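Local atomic coordinates of uncharacterized protein HtdX (Mycobacterium tuberculosis, PDB entry 4OOB), a protein that catalyses the reversible hydration of trans-2-enoyl-CoA to (3R)-3-hydroxyacyl-CoA, with a preference for substrates of C8 to C12 chain length. Residues 19-24 / 81-86; 69-74 / 122-127; 189-194 / 222-227. One frame throughout, in Å; residues are numbered along the deposited sequence.

The three contacts belong to one hotdog-fold chain built round a single antiparallel sheet. Contact 1 lies at the end of strand 12-18, the outermost strand on one side, where helix 21-31 starts; contact 2 joins strands 69-77 and 116-128 in the sheet itself. The centres of these two are 25 Å apart, and their segments alternate along the chain. Contact 3 follows both in sequence, within the MaoC-like region, and ties the approach to helix 193-199 to that of strand 226-234. Its centre is 27 Å from contact 1, which is remote, but 16 Å from contact 2, which it touches: Met-194 packs on His-70 and Asn-73, where helix 193-199 lies on the sheet.

Contact 1 (19-24 / 81-86); sequences IDPANV and IAVTDA
Ile-19 lies on the backbone of a type I beta turn, Ala-82 to Asp-85, and Val-83 of that turn meets Pro-21 and Val-24 in the first turn of helix 21-31. The contact thus joins the link between strand 12-18 and the helix to the loop that leads into strand 86-99. The packing across it is apolar. CD1 of Ile-19 is 3.9 Å from CG2 of Ile-81, and CB of Pro-21 is 3.7 Å from CG1 of Val-83. With CG1 of Val-83 anti to the backbone N (chi1 160°), its two methyls part: CG1 goes to the proline ring, whereas CG2 reaches CG1 of Val-24 at 4.2 Å. Ile-19 mostly meets peptide oxygens, with CG2 3.5 Å from Val-83 O and CD1 equally near Asp-85 O. Tyr-35 lies against Pro-21 and Val-24, and Leu-47 of helix 43-57 against Ile-19.

Hydrogen bonds keep each side in shape without crossing between them. On the helix side Asp-20 is the N-cap: its OD1 accepts from Ala-22 N at 3.1 Å, met from above the carboxylate plane, while its carbonyl O takes the amides of both Asn-23 and Val-24. On the turn side the Asp-85 amide donates back to Ala-82 O, closing the turn. The Asp-85 carboxylate points away from Ile-19; its OD2 forms a salt bridge with Arg-79 and also accepts from Ala-82 N at 2.9 Å, a donor standing 59° out of the carboxylate plane.

Contact 2 (69-74 / 122-127); sequences IHTENH and VTTFLH
Strand pairing in the interior of the antiparallel sheet joins 69-74 to 122-127, with strands 212-218 and 102-113 continuing it on the outer side of each. Ile-69 and Leu-126 at one end of the ladder and His-74 and Val-122 at the other are each bonded in both directions. Between them the register slips by one residue: Thr-71 N donates to Thr-124 O at 3.0 Å, and Thr-124 N to Glu-72 O at 2.9 Å.

On the face of His-70 and Phe-125 the two rings meet obliquely, centroids 4.6 Å apart and planes at 35°. With CG anti to the backbone N (chi1 -164°), the imidazole of His-70 turns one face to CZ of Phe-125, while Thr-124 O lies at the ring edge, 3.2 Å from CD2. Helices 43-57 and 193-199 pack on this side through Phe-49 and Met-194.

On the other face NE2 of His-74 gives Glu-72 OE2 a straight bond of 3.0 Å in the ring plane; ND1 is hydrogen-bonded to Ser-215 OG, and OE1 forms a salt bridge with Arg-217. Thr-71 and Glu-72 opposite Thr-124 make a classic beta bulge, here within the curved sheet of a hotdog fold.

Contact 3 (189-194 / 222-227); sequences VIAHGM and VLLPAT
Leu-224 lays its branched end over the backbone between Val-189 and Ala-191, with CD1 3.9 Å from Ile-190 C and CD2 the same distance from Ala-191 CB. The Ala-191 methyl is met a second time by CG1 of Val-222, at 3.8 Å, so it rests against two neighbouring apolar side chains of 222-227; Ile-161 of helix 158-167 closes on it and on Leu-224.

Away from this cluster, CG2 of Ile-190 meets CD2 of Leu-223 at 3.5 Å. With chi1 at 70° the longer CG1 branch of Ile-190 is turned away from 222-227, and the side chain packs also on Ile-174 and His-175.

Two backbone bonds flank the single bridge between Ile-190 and Leu-223. Ala-191 N donates to Val-222 O at 2.9 Å, and Leu-224 N to Val-189 O at a longer 3.3 Å. One water extends the pairing, donating to Ala-191 O and accepting from Val-222 N, each at 2.9 Å.

Next along the chain, His-192 is the N-cap residue of helix 193-199, and its ring stacks on that of His-175, which with Asp-170 belongs to a Gly-Asp-x-Asn-Pro-x-His sequence characteristic of R-specific enoyl-CoA hydratases. The polar bonding across the contact runs through peptide groups and one water, so it depends on the course of the two backbones, and the side chains add apolar packing.

Contact 1 (19-24 / 81-86)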
# COMPACT_ATOMS: atom_id res chain seq x y z
N ILE A 19 2.08 -4.78 19.12
CA ILE A 19 0.94 -4.65 18.23
C ILE A 19 -0.29 -4.43 19.10
O ILE A 19 -0.58 -5.23 19.97
CB ILE A 19 0.83 -5.89 17.32
CG1 ILE A 19 1.96 -5.83 16.27
CG2 ILE A 19 -0.55 -6.01 16.68
CD1 ILE A 19 2.30 -7.15 15.60
N ASP A 20 -0.98 -3.32 18.86
CA ASP A 20 -2.27 -3.09 19.42
C ASP A 20 -3.41 -3.81 18.67
O ASP A 20 -3.80 -3.39 17.57
CB ASP A 20 -2.58 -1.61 19.44
CG ASP A 20 -3.91 -1.34 20.08
OD1 ASP A 20 -4.46 -2.29 20.69
OD2 ASP A 20 -4.42 -0.22 19.96
N PRO A 21 -4.02 -4.84 19.31
CA PRO A 21 -5.07 -5.58 18.64
C PRO A 21 -6.25 -4.73 18.18
O PRO A 21 -6.92 -5.12 17.20
CB PRO A 21 -5.52 -6.58 19.69
CG PRO A 21 -4.42 -6.65 20.70
CD PRO A 21 -3.78 -5.30 20.68
N ALA A 22 -6.53 -3.61 18.87
CA ALA A 22 -7.64 -2.70 18.52
C ALA A 22 -7.37 -2.02 17.18
O ALA A 22 -8.30 -1.70 16.40
CB ALA A 22 -7.84 -1.64 19.59
N ASN A 23 -6.10 -1.72 16.95
CA ASN A 23 -5.70 -1.06 15.73
C ASN A 23 -5.81 -2.05 14.57
O ASN A 23 -6.29 -1.70 13.51
CB ASN A 23 -4.28 -0.56 15.88
CG ASN A 23 -3.88 0.28 14.72
OD1 ASN A 23 -3.05 -0.10 13.90
ND2 ASN A 23 -4.53 1.39 14.60
N VAL A 24 -5.41 -3.30 14.79
CA VAL A 24 -5.60 -4.35 13.81
C VAL A 24 -7.11 -4.47 13.48
O VAL A 24 -7.48 -4.47 12.30
CB VAL A 24 -5.06 -5.74 14.25
CG1 VAL A 24 -5.19 -6.75 13.10
CG2 VAL A 24 -3.62 -5.65 14.74
N ILE A 81 2.17 -13.12 11.07
CA ILE A 81 2.49 -12.44 12.30
C ILE A 81 1.23 -12.43 13.18
O ILE A 81 0.14 -12.06 12.73
CB ILE A 81 2.94 -11.00 12.02
CG1 ILE A 81 4.28 -11.01 11.27
CG2 ILE A 81 3.09 -10.21 13.31
CD1 ILE A 81 4.62 -9.67 10.66
N ALA A 82 1.39 -12.88 14.41
CA ALA A 82 0.29 -12.95 15.32
C ALA A 82 0.00 -11.54 15.86
O ALA A 82 0.88 -10.70 16.00
CB ALA A 82 0.54 -13.95 16.45
N VAL A 83 -1.27 -11.29 16.08
CA VAL A 83 -1.71 -10.12 16.79
C VAL A 83 -0.97 -10.03 18.16
O VAL A 83 -0.67 -8.95 18.65
CB VAL A 83 -3.23 -10.24 16.90
CG1 VAL A 83 -3.82 -9.38 17.98
CG2 VAL A 83 -3.84 -9.91 15.55
N THR A 84 -0.63 -11.18 18.73
CA THR A 84 0.04 -11.25 20.05
C THR A 84 1.55 -11.10 19.98
O THR A 84 2.19 -10.97 21.00
CB THR A 84 -0.26 -12.58 20.77
OG1 THR A 84 0.12 -13.70 19.96
CG2 THR A 84 -1.74 -12.71 21.04
N ASP A 85 2.13 -11.11 18.77
CA ASP A 85 3.57 -10.86 18.60
C ASP A 85 3.96 -9.41 18.88
O ASP A 85 3.17 -8.48 18.69
CB ASP A 85 4.00 -11.20 17.18
CG ASP A 85 3.97 -12.66 16.90
OD1 ASP A 85 4.05 -13.46 17.85
OD2 ASP A 85 3.92 -13.03 15.72
N ALA A 86 5.17 -9.22 19.36
CA ALA A 86 5.85 -7.93 19.30
C ALA A 86 6.86 -8.09 18.14
O ALA A 86 7.25 -9.24 17.85
CB ALA A 86 6.55 -7.64 20.62

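Contact 2 (69-74 / 122-127)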
# COMPACT_ATOMS: atom_id res chain seq x y z
N ILE A 69 3.59 9.74 -4.45
CA ILE A 69 2.69 8.81 -5.09
C ILE A 69 3.30 7.44 -4.89
O ILE A 69 4.47 7.25 -5.20
CB ILE A 69 2.57 9.13 -6.59
CG1 ILE A 69 2.04 10.56 -6.78
CG2 ILE A 69 1.71 8.07 -7.31
CD1 ILE A 69 2.00 11.02 -8.26
N HIS A 70 2.51 6.52 -4.35
CA HIS A 70 2.94 5.15 -4.19
C HIS A 70 2.84 4.44 -5.58
O HIS A 70 1.76 4.29 -6.17
CB HIS A 70 2.07 4.49 -3.11
CG HIS A 70 2.62 3.22 -2.58
ND1 HIS A 70 2.08 2.54 -1.52
CD2 HIS A 70 3.69 2.50 -2.98
CE1 HIS A 70 2.77 1.45 -1.28
NE2 HIS A 70 3.74 1.39 -2.17
N THR A 71 3.96 3.96 -6.09
CA THR A 71 3.96 3.35 -7.41
C THR A 71 3.97 1.83 -7.36
O THR A 71 3.34 1.23 -8.21
CB THR A 71 5.14 3.84 -8.24
OG1 THR A 71 6.31 3.69 -7.47
CG2 THR A 71 5.00 5.39 -8.62
N GLU A 72 4.63 1.22 -6.37
CA GLU A 72 4.85 -0.21 -6.29
C GLU A 72 5.05 -0.69 -4.88
O GLU A 72 5.60 0.02 -4.02
CB GLU A 72 6.06 -0.63 -7.11
CG GLU A 72 5.67 -1.32 -8.40
CD GLU A 72 6.82 -1.71 -9.29
OE1 GLU A 72 6.76 -1.31 -10.47
OE2 GLU A 72 7.74 -2.43 -8.83
N ASN A 73 4.62 -1.93 -4.65
CA ASN A 73 4.77 -2.55 -3.36
C ASN A 73 4.92 -4.04 -3.49
O ASN A 73 4.07 -4.68 -4.13
CB ASN A 73 3.57 -2.26 -2.48
CG ASN A 73 3.95 -2.21 -1.02
OD1 ASN A 73 3.65 -3.13 -0.22
ND2 ASN A 73 4.63 -1.17 -0.66
N HIS A 74 5.98 -4.58 -2.88
CA HIS A 74 6.23 -6.01 -2.93
C HIS A 74 6.38 -6.50 -1.51
O HIS A 74 7.29 -6.05 -0.76
CB HIS A 74 7.48 -6.36 -3.74
CG HIS A 74 7.42 -5.87 -5.14
ND1 HIS A 74 6.80 -6.59 -6.14
CD2 HIS A 74 7.84 -4.72 -5.69
CE1 HIS A 74 6.88 -5.90 -7.27
NE2 HIS A 74 7.49 -4.75 -7.01
N VAL A 122 9.28 -4.11 -0.02
CA VAL A 122 9.84 -3.08 -0.88
C VAL A 122 8.66 -2.19 -1.36
O VAL A 122 7.71 -2.63 -2.03
CB VAL A 122 10.63 -3.62 -2.07
CG1 VAL A 122 11.41 -2.49 -2.74
CG2 VAL A 122 11.61 -4.76 -1.67
N THR A 123 8.73 -0.94 -0.93
CA THR A 123 7.76 0.05 -1.21
C THR A 123 8.52 1.08 -2.03
O THR A 123 9.58 1.55 -1.62
CB THR A 123 7.33 0.75 0.10
OG1 THR A 123 6.57 -0.16 0.90
CG2 THR A 123 6.53 2.06 -0.21
N THR A 124 7.93 1.48 -3.13
CA THR A 124 8.52 2.47 -3.93
C THR A 124 7.57 3.64 -3.97
O THR A 124 6.42 3.52 -4.39
CB THR A 124 8.77 1.88 -5.33
OG1 THR A 124 9.72 0.84 -5.19
CG2 THR A 124 9.34 2.86 -6.26
N PHE A 125 8.07 4.77 -3.51
CA PHE A 125 7.40 6.05 -3.63
C PHE A 125 8.06 6.93 -4.70
O PHE A 125 9.29 6.91 -4.88
CB PHE A 125 7.38 6.77 -2.27
CG PHE A 125 6.24 6.37 -1.39
CD1 PHE A 125 4.95 6.73 -1.71
CD2 PHE A 125 6.46 5.66 -0.23
CE1 PHE A 125 3.89 6.38 -0.89
CE2 PHE A 125 5.40 5.28 0.57
CZ PHE A 125 4.11 5.62 0.23
N LEU A 126 7.20 7.62 -5.45
CA LEU A 126 7.56 8.69 -6.39
C LEU A 126 7.33 10.02 -5.68
O LEU A 126 6.19 10.36 -5.25
CB LEU A 126 6.69 8.65 -7.67
CG LEU A 126 6.95 9.75 -8.73
CD1 LEU A 126 8.27 9.55 -9.46
CD2 LEU A 126 5.84 9.84 -9.74
N HIS A 127 8.43 10.74 -5.47
CA HIS A 127 8.37 12.08 -4.95
C HIS A 127 8.37 13.08 -6.08
O HIS A 127 9.38 13.29 -6.74
CB HIS A 127 9.53 12.30 -4.01
CG HIS A 127 9.48 11.41 -2.81
ND1 HIS A 127 8.53 11.55 -1.82
CD2 HIS A 127 10.26 10.37 -2.44
CE1 HIS A 127 8.73 10.64 -0.89
NE2 HIS A 127 9.76 9.91 -1.25

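Contact 3 (189-194 / 222-227)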
# COMPACT_ATOMS: atom_id res chain seq x y z
N VAL A 189 -9.45 14.71 -3.92
CA VAL A 189 -8.73 13.84 -2.97
C VAL A 189 -8.65 12.44 -3.55
O VAL A 189 -9.49 12.07 -4.35
CB VAL A 189 -9.46 13.83 -1.63
CG1 VAL A 189 -9.25 15.17 -0.96
CG2 VAL A 189 -10.97 13.59 -1.82
N ILE A 190 -7.61 11.67 -3.22
CA ILE A 190 -7.42 10.36 -3.82
C ILE A 190 -7.22 9.32 -2.73
O ILE A 190 -6.78 9.67 -1.68
CB ILE A 190 -6.23 10.34 -4.83
CG1 ILE A 190 -4.93 10.46 -4.08
CG2 ILE A 190 -6.42 11.42 -5.90
CD1 ILE A 190 -3.65 10.60 -4.88
N ALA A 191 -7.58 8.05 -3.00
CA ALA A 191 -7.35 6.96 -2.05
C ALA A 191 -5.87 6.71 -1.92
O ALA A 191 -5.15 6.82 -2.89
CB ALA A 191 -8.02 5.67 -2.52
N HIS A 192 -5.45 6.31 -0.74
CA HIS A 192 -4.09 5.75 -0.54
C HIS A 192 -3.93 4.47 -1.35
O HIS A 192 -4.88 3.69 -1.49
CB HIS A 192 -3.82 5.37 0.90
CG HIS A 192 -4.25 6.38 1.90
ND1 HIS A 192 -3.39 6.87 2.87
CD2 HIS A 192 -5.45 6.95 2.14
CE1 HIS A 192 -4.03 7.74 3.63
NE2 HIS A 192 -5.28 7.82 3.20
N GLY A 193 -2.73 4.25 -1.91
CA GLY A 193 -2.46 3.04 -2.64
C GLY A 193 -2.67 1.83 -1.78
O GLY A 193 -3.25 0.85 -2.24
N MET A 194 -2.25 1.90 -0.50
CA MET A 194 -2.32 0.70 0.32
C MET A 194 -3.74 0.47 0.88
O MET A 194 -4.01 -0.59 1.42
CB MET A 194 -1.27 0.74 1.46
CG MET A 194 0.16 0.65 0.94
SD MET A 194 0.47 -0.88 0.06
CE MET A 194 0.27 -2.05 1.40
N VAL A 222 -6.89 6.83 -7.67
CA VAL A 222 -8.25 6.47 -7.41
C VAL A 222 -8.90 7.72 -6.90
O VAL A 222 -8.73 8.08 -5.69
CB VAL A 222 -8.28 5.32 -6.41
CG1 VAL A 222 -9.70 5.06 -5.90
CG2 VAL A 222 -7.68 4.06 -7.09
N LEU A 223 -9.54 8.46 -7.83
CA LEU A 223 -10.19 9.73 -7.50
C LEU A 223 -11.46 9.44 -6.80
O LEU A 223 -12.15 8.55 -7.20
CB LEU A 223 -10.52 10.56 -8.73
CG LEU A 223 -9.36 10.97 -9.61
CD1 LEU A 223 -9.99 11.72 -10.81
CD2 LEU A 223 -8.36 11.83 -8.84
N LEU A 224 -11.75 10.17 -5.73
CA LEU A 224 -12.88 9.82 -4.84
C LEU A 224 -14.04 10.81 -5.10
O LEU A 224 -13.78 11.95 -5.47
CB LEU A 224 -12.44 9.85 -3.37
CG LEU A 224 -11.16 9.13 -2.94
CD1 LEU A 224 -10.88 9.40 -1.47
CD2 LEU A 224 -11.29 7.61 -3.13
N PRO A 225 -15.30 10.36 -4.94
CA PRO A 225 -15.72 8.95 -4.72
C PRO A 225 -15.40 8.06 -5.94
O PRO A 225 -15.46 8.51 -7.07
CB PRO A 225 -17.25 9.06 -4.56
CG PRO A 225 -17.61 10.35 -5.28
CD PRO A 225 -16.46 11.27 -4.95
N ALA A 226 -15.06 6.81 -5.70
CA ALA A 226 -14.68 5.90 -6.76
C ALA A 226 -15.58 4.67 -6.71
O ALA A 226 -15.82 4.07 -5.64
CB ALA A 226 -13.24 5.47 -6.59
N THR A 227 -16.03 4.28 -7.90
CA THR A 227 -16.63 2.99 -8.06
C THR A 227 -15.71 2.21 -8.97
O THR A 227 -15.52 2.61 -10.11
CB THR A 227 -18.01 3.13 -8.69
OG1 THR A 227 -18.82 3.87 -7.78
CG2 THR A 227 -18.61 1.82 -8.88
O HOH W 1 -4.79 6.79 -5.73